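Side-chain contacts in SusD homolog (PDB 3FDH), which probably binds glycans at the cell surface as a SusD/RagB-family lipoprotein, in the manner of the starch-binding proteins of Bacteroides outer membranes: residues 74-77 and 78-82; 119-122 and 123-127; 188-191 and 192-195; 169-172 and 173-176. One frame throughout, in Å; residues are numbered along the deposited sequence.

Contacts 1 and 2 join neighbouring helical turns, whereas contacts 3 and 4 lie where a helix begins or gives way to loop. Contact 2, the last turns of helix 106-127, is wholly buried and combines backbone bonds with apolar packing. Contact 1, the start of helix 76-95, is partly buried; it touches contact 2 through Trp79 and Ile82, which pack on Phe127 and Ile123. Contacts 3 and 4 lie nearer the surface and also touch: the start of helix 191-208 meets the end of helix 154-171, with Trp194 against Leu172. There, a carboxylate caps backbone amides in contact 3, and a carboxamide donates to a backbone carbonyl in contact 4.

Contact 1. Residues 74-77 and 78-82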
ATOM      1  N   THR A  74      -9.049   9.052  14.595  1.00 31.14           N
ATOM      2  CA  THR A  74      -9.150   7.931  13.696  1.00 31.46           C
ATOM      3  C   THR A  74      -7.851   7.235  13.402  1.00 32.26           C
ATOM      4  O   THR A  74      -7.801   5.994  13.384  1.00 32.95           O
ATOM      5  CB  THR A  74      -9.831   8.364  12.418  1.00 33.45           C
ATOM      6  OG1 THR A  74     -11.104   8.909  12.765  1.00 27.67           O
ATOM      7  CG2 THR A  74      -9.991   7.237  11.492  1.00 28.48           C
ATOM      8  N   PHE A  75      -6.823   8.018  13.115  1.00 30.28           N
ATOM      9  CA  PHE A  75      -5.510   7.431  12.760  1.00 28.59           C
ATOM     10  C   PHE A  75      -4.482   7.705  13.806  1.00 29.73           C
ATOM     11  O   PHE A  75      -3.302   7.656  13.534  1.00 30.73           O
ATOM     12  CB  PHE A  75      -5.038   7.948  11.409  1.00 28.14           C
ATOM     13  CG  PHE A  75      -5.983   7.562  10.289  1.00 27.37           C
ATOM     14  CD1 PHE A  75      -6.052   6.249   9.896  1.00 34.10           C
ATOM     15  CD2 PHE A  75      -6.845   8.493   9.700  1.00 30.13           C
ATOM     16  CE1 PHE A  75      -6.916   5.850   8.928  1.00 29.24           C
ATOM     17  CE2 PHE A  75      -7.741   8.104   8.726  1.00 27.90           C
ATOM     18  CZ  PHE A  75      -7.780   6.776   8.336  1.00 29.36           C
ATOM     19  N   ASN A  76      -4.938   7.980  15.015  1.00 29.17           N
ATOM     20  CA  ASN A  76      -3.992   8.273  16.110  1.00 30.23           C
ATOM     21  C   ASN A  76      -3.018   7.138  16.369  1.00 30.51           C
ATOM     22  O   ASN A  76      -1.808   7.334  16.512  1.00 31.60           O
ATOM     23  CB  ASN A  76      -4.691   8.620  17.411  1.00 30.97           C
ATOM     24  CG  ASN A  76      -3.750   9.304  18.388  1.00 29.09           C
ATOM     25  OD1 ASN A  76      -3.044  10.236  18.021  1.00 35.57           O
ATOM     26  ND2 ASN A  76      -3.714   8.825  19.620  1.00 30.05           N
ATOM     27  N   ASN A  77      -3.549   5.926  16.415  1.00 31.30           N
ATOM     28  CA  ASN A  77      -2.707   4.753  16.635  1.00 31.23           C
ATOM     29  C   ASN A  77      -1.688   4.552  15.520  1.00 31.74           C
ATOM     30  O   ASN A  77      -0.497   4.303  15.774  1.00 32.89           O
ATOM     31  CB  ASN A  77      -3.532   3.484  16.781  1.00 32.19           C
ATOM     32  CG  ASN A  77      -4.236   3.393  18.106  1.00 33.48           C
ATOM     33  OD1 ASN A  77      -3.875   4.070  19.072  1.00 41.99           O
ATOM     34  ND2 ASN A  77      -5.262   2.540  18.166  1.00 41.25           N
ATOM     35  N   SER A  78      -2.163   4.672  14.281  1.00 31.34           N
ATOM     36  CA  SER A  78      -1.303   4.504  13.118  1.00 30.41           C
ATOM     37  C   SER A  78      -0.213   5.539  13.126  1.00 29.81           C
ATOM     38  O   SER A  78       0.940   5.264  12.876  1.00 30.76           O
ATOM     39  CB  SER A  78      -2.077   4.643  11.827  1.00 31.59           C
ATOM     40  OG  SER A  78      -2.975   3.564  11.720  1.00 36.49           O
ATOM     41  N   TRP A  79      -0.642   6.764  13.381  1.00 29.90           N
ATOM     42  CA  TRP A  79       0.243   7.932  13.514  1.00 29.53           C
ATOM     43  C   TRP A  79       1.347   7.680  14.554  1.00 31.12           C
ATOM     44  O   TRP A  79       2.546   7.801  14.309  1.00 31.60           O
ATOM     45  CB  TRP A  79      -0.619   9.143  13.906  1.00 30.32           C
ATOM     46  CG  TRP A  79       0.086  10.373  14.360  1.00 28.78           C
ATOM     47  CD1 TRP A  79       0.408  10.683  15.641  1.00 32.39           C
ATOM     48  CD2 TRP A  79       0.486  11.506  13.559  1.00 32.53           C
ATOM     49  NE1 TRP A  79       1.003  11.924  15.694  1.00 29.53           N
ATOM     50  CE2 TRP A  79       1.065  12.444  14.427  1.00 30.55           C
ATOM     51  CE3 TRP A  79       0.408  11.817  12.195  1.00 29.76           C
ATOM     52  CZ2 TRP A  79       1.581  13.667  13.975  1.00 31.33           C
ATOM     53  CZ3 TRP A  79       0.924  13.033  11.752  1.00 29.49           C
ATOM     54  CH2 TRP A  79       1.489  13.934  12.632  1.00 28.88           C
ATOM     55  N   ASN A  80       0.920   7.356  15.749  1.00 30.35           N
ATOM     56  CA  ASN A  80       1.886   7.067  16.822  1.00 30.90           C
ATOM     57  C   ASN A  80       2.825   5.930  16.455  1.00 30.57           C
ATOM     58  O   ASN A  80       4.017   5.964  16.722  1.00 29.79           O
ATOM     59  CB  ASN A  80       1.161   6.732  18.113  1.00 30.97           C
ATOM     60  CG  ASN A  80       0.520   7.944  18.735  1.00 31.81           C
ATOM     61  OD1 ASN A  80       1.013   9.070  18.590  1.00 34.77           O
ATOM     62  ND2 ASN A  80      -0.573   7.725  19.455  1.00 34.21           N
ATOM     63  N   GLY A  81       2.280   4.946  15.767  1.00 30.99           N
ATOM     64  CA  GLY A  81       3.049   3.750  15.388  1.00 31.85           C
ATOM     65  C   GLY A  81       4.130   4.021  14.350  1.00 31.27           C
ATOM     66  O   GLY A  81       5.246   3.511  14.438  1.00 28.93           O
ATOM     67  N   ILE A  82       3.792   4.869  13.394  1.00 29.63           N
ATOM     68  CA  ILE A  82       4.714   5.245  12.339  1.00 29.78           C
ATOM     69  C   ILE A  82       5.879   6.052  12.938  1.00 29.86           C
ATOM     70  O   ILE A  82       7.035   5.790  12.649  1.00 32.05           O
ATOM     71  CB  ILE A  82       4.003   6.010  11.218  1.00 30.53           C
ATOM     72  CG1 ILE A  82       3.059   5.048  10.464  1.00 32.99           C
ATOM     73  CG2 ILE A  82       5.025   6.636  10.274  1.00 30.39           C
ATOM     74  CD1 ILE A  82       1.924   5.796   9.708  1.00 32.37           C
TER
HETATM   75  O   HOH W   1      -5.127   4.261  13.744  1.00 25.45           O
HETATM   76  O   HOH W   2      -1.535   5.071  20.008  1.00 45.16           O
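Phe75, at the N-cap position of helix 76-95, receives the amide of Trp79 at its carbonyl: Trp79 N lies 2.8 Å from Phe75 O, nearly along the C=O axis. The same oxygen touches Trp79 CB, while the Phe75 ring presents its edge to Ser78 OG and carries Thr74 CG2 over one face. Next in order, Asn76 O accepts from Asn80 N at 2.8 Å in an almost straight bond (171°). This is the first turn of an alpha helix in a SusD-family fold, where Phe75 stacks on Tyr464 and the indole of Trp79 bonds through NE1 to Asp470. Beside this bond the two amide side chains approach with planes 74° apart, and Asn76 ND2 comes within 3.3 Å of Asn80 ND2. Two donors cannot bond each other; Ser469 takes both groups instead, its N giving to Asn76 OD1 and its OG pairing with Asn80 ND2. Asn77 follows with its carbonyl bound by Gly81 N at 2.9 Å. At the end of its side chain, Asn77 OD1 accepts from a water at 2.7 Å, which in turn accepts from Asn80 ND2 at 2.9 Å.

Contact 2. Residues 119-122 and 123-127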
ATOM      1  N   ASN A 119       9.026   4.942   6.436  1.00 28.68           N
ATOM      2  CA  ASN A 119       8.109   5.498   7.436  1.00 28.59           C
ATOM      3  C   ASN A 119       7.928   6.993   7.281  1.00 28.63           C
ATOM      4  O   ASN A 119       6.832   7.526   7.497  1.00 27.60           O
ATOM      5  CB  ASN A 119       8.530   5.100   8.840  1.00 27.33           C
ATOM      6  CG  ASN A 119       8.199   3.647   9.128  1.00 28.22           C
ATOM      7  OD1 ASN A 119       7.030   3.284   9.286  1.00 29.33           O
ATOM      8  ND2 ASN A 119       9.217   2.805   9.149  1.00 26.85           N
ATOM      9  N   CYS A 120       8.983   7.663   6.843  1.00 28.14           N
ATOM     10  CA  CYS A 120       8.863   9.100   6.586  1.00 28.53           C
ATOM     11  C   CYS A 120       7.889   9.333   5.469  1.00 29.39           C
ATOM     12  O   CYS A 120       7.119  10.296   5.467  1.00 30.48           O
ATOM     13  CB  CYS A 120      10.202   9.731   6.208  1.00 29.57           C
ATOM     14  SG  CYS A 120      11.333   9.952   7.633  1.00 31.35           S
ATOM     15  N   ALA A 121       7.923   8.434   4.513  1.00 30.05           N
ATOM     16  CA  ALA A 121       7.041   8.537   3.335  1.00 29.97           C
ATOM     17  C   ALA A 121       5.593   8.344   3.743  1.00 30.37           C
ATOM     18  O   ALA A 121       4.689   9.028   3.252  1.00 30.75           O
ATOM     19  CB  ALA A 121       7.431   7.505   2.292  1.00 28.54           C
ATOM     20  N   LEU A 122       5.359   7.399   4.640  1.00 29.58           N
ATOM     21  CA  LEU A 122       3.960   7.157   5.106  1.00 30.03           C
ATOM     22  C   LEU A 122       3.468   8.422   5.781  1.00 30.83           C
ATOM     23  O   LEU A 122       2.340   8.872   5.621  1.00 31.06           O
ATOM     24  CB  LEU A 122       3.877   5.927   6.039  1.00 30.70           C
ATOM     25  CG  LEU A 122       4.050   4.553   5.385  1.00 29.71           C
ATOM     26  CD1 LEU A 122       4.255   3.459   6.446  1.00 31.01           C
ATOM     27  CD2 LEU A 122       2.872   4.218   4.463  1.00 28.46           C
ATOM     28  N   ILE A 123       4.363   9.048   6.510  1.00 30.14           N
ATOM     29  CA  ILE A 123       3.988  10.274   7.201  1.00 29.19           C
ATOM     30  C   ILE A 123       3.618  11.338   6.174  1.00 28.43           C
ATOM     31  O   ILE A 123       2.562  12.000   6.227  1.00 29.62           O
ATOM     32  CB  ILE A 123       5.138  10.831   8.091  1.00 29.64           C
ATOM     33  CG1 ILE A 123       5.344   9.968   9.342  1.00 32.42           C
ATOM     34  CG2 ILE A 123       4.815  12.232   8.566  1.00 30.71           C
ATOM     35  CD1 ILE A 123       6.548  10.385  10.182  1.00 31.26           C
ATOM     36  N   ALA A 124       4.549  11.534   5.264  1.00 27.78           N
ATOM     37  CA  ALA A 124       4.412  12.595   4.274  1.00 28.26           C
ATOM     38  C   ALA A 124       3.229  12.342   3.375  1.00 27.94           C
ATOM     39  O   ALA A 124       2.467  13.229   3.080  1.00 29.00           O
ATOM     40  CB  ALA A 124       5.721  12.780   3.459  1.00 28.07           C
ATOM     41  N   ASP A 125       3.067  11.110   2.943  1.00 27.22           N
ATOM     42  CA  ASP A 125       1.989  10.779   1.979  1.00 25.79           C
ATOM     43  C   ASP A 125       0.588  10.913   2.552  1.00 28.97           C
ATOM     44  O   ASP A 125      -0.364  11.411   1.883  1.00 29.85           O
ATOM     45  CB  ASP A 125       2.179   9.388   1.418  1.00 26.73           C
ATOM     46  CG  ASP A 125       3.334   9.326   0.503  1.00 29.41           C
ATOM     47  OD1 ASP A 125       3.798  10.392   0.022  1.00 26.68           O
ATOM     48  OD2 ASP A 125       3.808   8.195   0.294  1.00 27.40           O
ATOM     49  N   PHE A 126       0.470  10.526   3.819  1.00 28.95           N
ATOM     50  CA  PHE A 126      -0.851  10.461   4.433  1.00 27.82           C
ATOM     51  C   PHE A 126      -1.237  11.694   5.164  1.00 29.99           C
ATOM     52  O   PHE A 126      -2.393  12.070   5.131  1.00 30.34           O
ATOM     53  CB  PHE A 126      -1.027   9.168   5.250  1.00 27.56           C
ATOM     54  CG  PHE A 126      -1.205   8.025   4.370  1.00 28.84           C
ATOM     55  CD1 PHE A 126      -0.105   7.412   3.776  1.00 31.48           C
ATOM     56  CD2 PHE A 126      -2.466   7.649   3.986  1.00 31.46           C
ATOM     57  CE1 PHE A 126      -0.289   6.450   2.864  1.00 29.61           C
ATOM     58  CE2 PHE A 126      -2.652   6.662   3.109  1.00 31.44           C
ATOM     59  CZ  PHE A 126      -1.575   6.070   2.522  1.00 29.28           C
ATOM     60  N   PHE A 127      -0.269  12.346   5.781  1.00 29.49           N
ATOM     61  CA  PHE A 127      -0.593  13.487   6.604  1.00 29.61           C
ATOM     62  C   PHE A 127      -0.178  14.836   6.063  1.00 29.82           C
ATOM     63  O   PHE A 127      -0.680  15.860   6.506  1.00 30.21           O
ATOM     64  CB  PHE A 127      -0.050  13.263   8.027  1.00 31.37           C
ATOM     65  CG  PHE A 127      -0.605  12.038   8.650  1.00 30.87           C
ATOM     66  CD1 PHE A 127      -1.816  12.073   9.277  1.00 27.78           C
ATOM     67  CD2 PHE A 127       0.087  10.843   8.598  1.00 27.99           C
ATOM     68  CE1 PHE A 127      -2.344  10.944   9.840  1.00 33.13           C
ATOM     69  CE2 PHE A 127      -0.434   9.706   9.142  1.00 33.70           C
ATOM     70  CZ  PHE A 127      -1.652   9.743   9.758  1.00 28.33           C
TER
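The buried C-terminal turns of helix 106-127 bring Leu122 against Phe126, one turn further on. The two side chains run side by side and point the same way, Leu122 CD2 reaching Phe126 CE1 at 4.2 Å. Both have CG anti to the carbonyl carbon (chi1 -72° and -74°), which aligns them along one flank of the helix. Leu122 O accepts from Phe126 N at 3.1 Å and also sits in the plane of the Phe126 ring, at its edge, 3.4 Å from Phe126 CD1. In this helix-rich SusD-like fold the flanks of helix 106-127 meet different neighbours: Leu122 and Phe126 pack on helix 431-443, where Arg439 makes a cation-pi contact with the Phe126 ring, whereas Ile123 faces helix 76-95. Ile123 lays its CG1 branch 3.4 Å from Asn119 O, the acceptor of its own amide. On a third flank the small Ala124 packs against helix 154-171, and Ala124 N donates to Cys120 O at 2.9 Å. Asp125 N is bound by Ala121 O at 2.7 Å, yet Asp125 OD2 lies only 3.2 Å from that same oxygen, an acceptor facing an acceptor. The buried carboxylate is satisfied from outside the turn: OD2 forms a salt bridge with Arg208, and OD1 is hydrogen-bonded by Tyr158 and Trp494.

Contact 3. Residues 188-191 and 192-195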
ATOM      1  N   ALA A 188      16.424 -11.740   5.146  1.00 30.32           N
ATOM      2  CA  ALA A 188      17.330 -12.722   5.757  1.00 31.15           C
ATOM      3  C   ALA A 188      18.791 -12.380   5.555  1.00 30.80           C
ATOM      4  O   ALA A 188      19.651 -13.259   5.343  1.00 31.78           O
ATOM      5  CB  ALA A 188      17.027 -14.129   5.231  1.00 30.60           C
ATOM      6  N   GLY A 189      19.052 -11.083   5.611  1.00 30.19           N
ATOM      7  CA  GLY A 189      20.417 -10.545   5.563  1.00 30.70           C
ATOM      8  C   GLY A 189      21.019 -10.297   4.197  1.00 30.87           C
ATOM      9  O   GLY A 189      22.174  -9.885   4.080  1.00 30.12           O
ATOM     10  N   ASP A 190      20.230 -10.554   3.160  1.00 31.17           N
ATOM     11  CA  ASP A 190      20.690 -10.323   1.778  1.00 31.89           C
ATOM     12  C   ASP A 190      20.705  -8.825   1.418  1.00 31.02           C
ATOM     13  O   ASP A 190      19.666  -8.259   1.039  1.00 31.42           O
ATOM     14  CB  ASP A 190      19.793 -11.074   0.800  1.00 32.91           C
ATOM     15  CG  ASP A 190      20.373 -11.108  -0.595  1.00 36.59           C
ATOM     16  OD1 ASP A 190      21.148 -10.193  -0.938  1.00 32.42           O
ATOM     17  OD2 ASP A 190      20.057 -12.053  -1.334  1.00 36.16           O
ATOM     18  N   ALA A 191      21.891  -8.210   1.498  1.00 30.25           N
ATOM     19  CA  ALA A 191      22.036  -6.754   1.250  1.00 31.03           C
ATOM     20  C   ALA A 191      21.746  -6.330  -0.188  1.00 30.84           C
ATOM     21  O   ALA A 191      21.352  -5.188  -0.453  1.00 29.91           O
ATOM     22  CB  ALA A 191      23.426  -6.252   1.661  1.00 31.44           C
ATOM     23  N   ASP A 192      21.947  -7.262  -1.109  1.00 31.20           N
ATOM     24  CA  ASP A 192      21.743  -6.966  -2.543  1.00 32.72           C
ATOM     25  C   ASP A 192      20.266  -6.807  -2.831  1.00 31.05           C
ATOM     26  O   ASP A 192      19.876  -6.008  -3.665  1.00 30.42           O
ATOM     27  CB  ASP A 192      22.344  -8.047  -3.444  1.00 33.21           C
ATOM     28  CG  ASP A 192      23.877  -8.040  -3.434  1.00 40.45           C
ATOM     29  OD1 ASP A 192      24.484  -6.979  -3.147  1.00 41.97           O
ATOM     30  OD2 ASP A 192      24.472  -9.103  -3.719  1.00 43.77           O
ATOM     31  N   LYS A 193      19.455  -7.578  -2.117  1.00 31.32           N
ATOM     32  CA  LYS A 193      17.995  -7.493  -2.225  1.00 31.16           C
ATOM     33  C   LYS A 193      17.512  -6.203  -1.569  1.00 30.30           C
ATOM     34  O   LYS A 193      16.624  -5.525  -2.069  1.00 29.84           O
ATOM     35  CB  LYS A 193      17.318  -8.730  -1.645  1.00 31.68           C
ATOM     36  CG  LYS A 193      17.547  -9.942  -2.520  1.00 36.36           C
ATOM     37  CD  LYS A 193      16.643 -11.078  -2.158  1.00 41.21           C
ATOM     38  CE  LYS A 193      16.701 -12.152  -3.221  1.00 42.65           C
ATOM     39  NZ  LYS A 193      15.713 -13.201  -2.981  1.00 49.12           N
ATOM     40  N   TRP A 194      18.134  -5.830  -0.464  1.00 29.12           N
ATOM     41  CA  TRP A 194      17.780  -4.548   0.143  1.00 28.51           C
ATOM     42  C   TRP A 194      18.113  -3.410  -0.810  1.00 28.06           C
ATOM     43  O   TRP A 194      17.388  -2.424  -0.919  1.00 28.67           O
ATOM     44  CB  TRP A 194      18.467  -4.302   1.489  1.00 28.33           C
ATOM     45  CG  TRP A 194      17.770  -4.950   2.652  1.00 27.48           C
ATOM     46  CD1 TRP A 194      17.967  -6.218   3.127  1.00 27.62           C
ATOM     47  CD2 TRP A 194      16.774  -4.364   3.486  1.00 23.77           C
ATOM     48  NE1 TRP A 194      17.146  -6.455   4.213  1.00 27.37           N
ATOM     49  CE2 TRP A 194      16.422  -5.325   4.462  1.00 26.22           C
ATOM     50  CE3 TRP A 194      16.183  -3.096   3.544  1.00 29.44           C
ATOM     51  CZ2 TRP A 194      15.500  -5.078   5.443  1.00 26.60           C
ATOM     52  CZ3 TRP A 194      15.251  -2.855   4.525  1.00 29.90           C
ATOM     53  CH2 TRP A 194      14.915  -3.840   5.462  1.00 27.92           C
ATOM     54  N   LEU A 195      19.213  -3.570  -1.517  1.00 28.93           N
ATOM     55  CA  LEU A 195      19.690  -2.530  -2.427  1.00 30.05           C
ATOM     56  C   LEU A 195      18.649  -2.386  -3.542  1.00 29.86           C
ATOM     57  O   LEU A 195      18.266  -1.284  -3.944  1.00 29.79           O
ATOM     58  CB  LEU A 195      21.096  -2.890  -2.953  1.00 30.45           C
ATOM     59  CG  LEU A 195      21.887  -1.816  -3.688  1.00 37.69           C
ATOM     60  CD1 LEU A 195      22.175  -0.630  -2.778  1.00 39.31           C
ATOM     61  CD2 LEU A 195      23.188  -2.465  -4.134  1.00 39.48           C
TER
HETATM   62  O   HOH W   3      23.854 -10.922  -1.327  1.00 60.02           O
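Asp190 holds an extended backbone (psi 99°) just ahead of helix 191-208, and its carbonyl opens the helical pattern by accepting from Trp194 N at 3.2 Å, in the carbonyl plane. Ala191 O continues it with Leu195 N at 2.9 Å. As the N-cap residue, Asp190 also turns its carboxylate back over the helix start. With CG anti to the backbone N (chi1 -168°), OD1 faces two amides, Asp192 N at 3.0 Å and Lys193 N at 3.3 Å, both bonds weak. The other oxygen lies against aliphatic carbon, Asp190 OD2 being 3.5 Å from Lys193 CG, where the extended lysine chain passes obliquely across the carboxylate. Lys193 NZ makes a weak hydrogen bond to the carbonyl of Asp235 and a long, weak ion pair with Asp236. On another side of the turn the indole of Trp194 meets Asp190 O in its plane, CD1 to O 3.4 Å, and NE1 bonds to Asp184. A water donates hydrogen bonds to Asp190 OD1, at 2.8 Å, and more weakly to Asp192 OD2. With Asp190 OD1 and Asp192 OD2 4.5 Å apart, this water may ease the repulsion, while the anionic cap meets N-H groups of the first helical turn and would probably be favoured by the positive end of the helix dipole.

Contact 4. Residues 169-172 and 173-176; sequences IANL and QKED
Gln173 and Ile169 lie side by side, pointing the same way, and the extended glutamine chain returns its amide to the last turn of helix 154-171. Gln173 NE2 donates to Ile169 O at 2.7 Å in a nearly straight bond (170°). The acceptor is in the plane of the glutamine amide, whereas the donor stands above the plane of the Ile169 carbonyl. With Gln173 CG anti to the carbonyl carbon (chi1 -61°), the chain stays close to this carbonyl, Gln173 CG lying 3.3 Å from Ile169 O. Asn171 and Lys174 are set differently: the extended lysine crosses the asparagine at a slant, and its NZ donates a hydrogen bond to Asn171 OD1 at 2.8 Å. The other end of that amide, ND2, is bound by Glu113 of helix 106-127, which fixes how the group is flipped. In the backbone, Gln173 N bonds to Ala170 O at 3.2 Å and Lys174 N to Asn171 O at 3.0 Å. One water donates to Leu172 O and to Lys174 O, linking two carbonyls where the chain departs. The arrangement is a helix C-terminus unwinding through a type I beta turn, Asn171 to Lys174, with a side-chain amide taking up a late helical carbonyl.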
ATOM      1  N   ILE A 169      21.833   3.149   0.147  1.00 31.75           N
ATOM      2  CA  ILE A 169      22.452   2.571  -1.059  1.00 31.49           C
ATOM      3  C   ILE A 169      23.944   2.393  -0.863  1.00 32.07           C
ATOM      4  O   ILE A 169      24.529   1.398  -1.282  1.00 33.04           O
ATOM      5  CB  ILE A 169      22.132   3.405  -2.327  1.00 32.25           C
ATOM      6  CG1 ILE A 169      20.642   3.218  -2.693  1.00 30.50           C
ATOM      7  CG2 ILE A 169      23.060   3.013  -3.496  1.00 30.65           C
ATOM      8  CD1 ILE A 169      20.109   4.228  -3.689  1.00 28.89           C
ATOM      9  N   ALA A 170      24.534   3.321  -0.126  1.00 32.38           N
ATOM     10  CA  ALA A 170      25.963   3.296   0.131  1.00 31.73           C
ATOM     11  C   ALA A 170      26.298   2.278   1.220  1.00 32.44           C
ATOM     12  O   ALA A 170      27.188   1.436   1.081  1.00 31.58           O
ATOM     13  CB  ALA A 170      26.454   4.680   0.531  1.00 31.11           C
ATOM     14  N   ASN A 171      25.550   2.354   2.305  1.00 32.74           N
ATOM     15  CA  ASN A 171      25.826   1.510   3.459  1.00 33.09           C
ATOM     16  C   ASN A 171      25.572   0.030   3.197  1.00 32.34           C
ATOM     17  O   ASN A 171      26.264  -0.835   3.713  1.00 32.55           O
ATOM     18  CB  ASN A 171      25.052   1.989   4.701  1.00 34.07           C
ATOM     19  CG  ASN A 171      25.694   3.171   5.342  1.00 33.69           C
ATOM     20  OD1 ASN A 171      26.926   3.252   5.386  1.00 30.92           O
ATOM     21  ND2 ASN A 171      24.886   4.096   5.863  1.00 30.66           N
ATOM     22  N   LEU A 172      24.588  -0.238   2.366  1.00 31.88           N
ATOM     23  CA  LEU A 172      24.172  -1.621   2.095  1.00 31.07           C
ATOM     24  C   LEU A 172      25.242  -2.365   1.332  1.00 31.78           C
ATOM     25  O   LEU A 172      25.208  -3.593   1.237  1.00 31.92           O
ATOM     26  CB  LEU A 172      22.861  -1.685   1.312  1.00 30.27           C
ATOM     27  CG  LEU A 172      21.535  -1.399   2.037  1.00 29.73           C
ATOM     28  CD1 LEU A 172      20.371  -1.167   1.035  1.00 27.96           C
ATOM     29  CD2 LEU A 172      21.187  -2.535   3.061  1.00 27.35           C
ATOM     30  N   GLN A 173      26.208  -1.616   0.827  1.00 32.69           N
ATOM     31  CA  GLN A 173      27.279  -2.208   0.026  1.00 32.47           C
ATOM     32  C   GLN A 173      28.508  -2.454   0.837  1.00 32.72           C
ATOM     33  O   GLN A 173      29.527  -2.857   0.308  1.00 34.07           O
ATOM     34  CB  GLN A 173      27.614  -1.338  -1.171  1.00 32.83           C
ATOM     35  CG  GLN A 173      26.419  -1.176  -2.105  1.00 36.27           C
ATOM     36  CD  GLN A 173      26.714  -0.340  -3.318  1.00 37.39           C
ATOM     37  OE1 GLN A 173      27.423  -0.771  -4.220  1.00 44.01           O
ATOM     38  NE2 GLN A 173      26.137   0.850  -3.365  1.00 34.69           N
ATOM     39  N   LYS A 174      28.384  -2.224   2.132  1.00 32.91           N
ATOM     40  CA  LYS A 174      29.503  -2.434   3.065  1.00 32.73           C
ATOM     41  C   LYS A 174      29.337  -3.721   3.832  1.00 32.98           C
ATOM     42  O   LYS A 174      28.923  -4.726   3.271  1.00 33.82           O
ATOM     43  CB  LYS A 174      29.632  -1.261   4.025  1.00 32.68           C
ATOM     44  CG  LYS A 174      29.765   0.083   3.288  1.00 32.11           C
ATOM     45  CD  LYS A 174      29.853   1.241   4.240  1.00 33.31           C
ATOM     46  CE  LYS A 174      29.847   2.567   3.501  1.00 37.52           C
ATOM     47  NZ  LYS A 174      29.531   3.736   4.369  1.00 38.56           N
ATOM     48  N   GLU A 175      29.624  -3.669   5.125  1.00 33.75           N
ATOM     49  CA  GLU A 175      29.521  -4.854   5.990  1.00 33.78           C
ATOM     50  C   GLU A 175      28.892  -4.647   7.351  1.00 33.23           C
ATOM     51  O   GLU A 175      28.674  -3.543   7.824  1.00 32.57           O
ATOM     52  CB  GLU A 175      30.901  -5.376   6.305  1.00 35.64           C
ATOM     53  CG  GLU A 175      31.858  -5.336   5.158  1.00 44.02           C
ATOM     54  CD  GLU A 175      31.969  -6.638   4.420  1.00 50.66           C
ATOM     55  OE1 GLU A 175      30.930  -7.150   3.934  1.00 53.91           O
ATOM     56  OE2 GLU A 175      33.130  -7.127   4.323  1.00 54.92           O
ATOM     57  N   ASP A 176      28.661  -5.794   7.970  1.00 33.38           N
ATOM     58  CA  ASP A 176      28.193  -5.909   9.346  1.00 33.83           C
ATOM     59  C   ASP A 176      29.199  -6.677  10.182  1.00 33.41           C
ATOM     60  O   ASP A 176      29.940  -7.522   9.687  1.00 34.82           O
ATOM     61  CB  ASP A 176      26.867  -6.667   9.444  1.00 34.95           C
ATOM     62  CG  ASP A 176      25.653  -5.771   9.369  1.00 30.63           C
ATOM     63  OD1 ASP A 176      25.767  -4.532   9.288  1.00 29.70           O
ATOM     64  OD2 ASP A 176      24.562  -6.329   9.429  1.00 31.00           O
TER
HETATM   65  O   HOH W   4      27.050  -5.427   1.475  1.00 40.14           O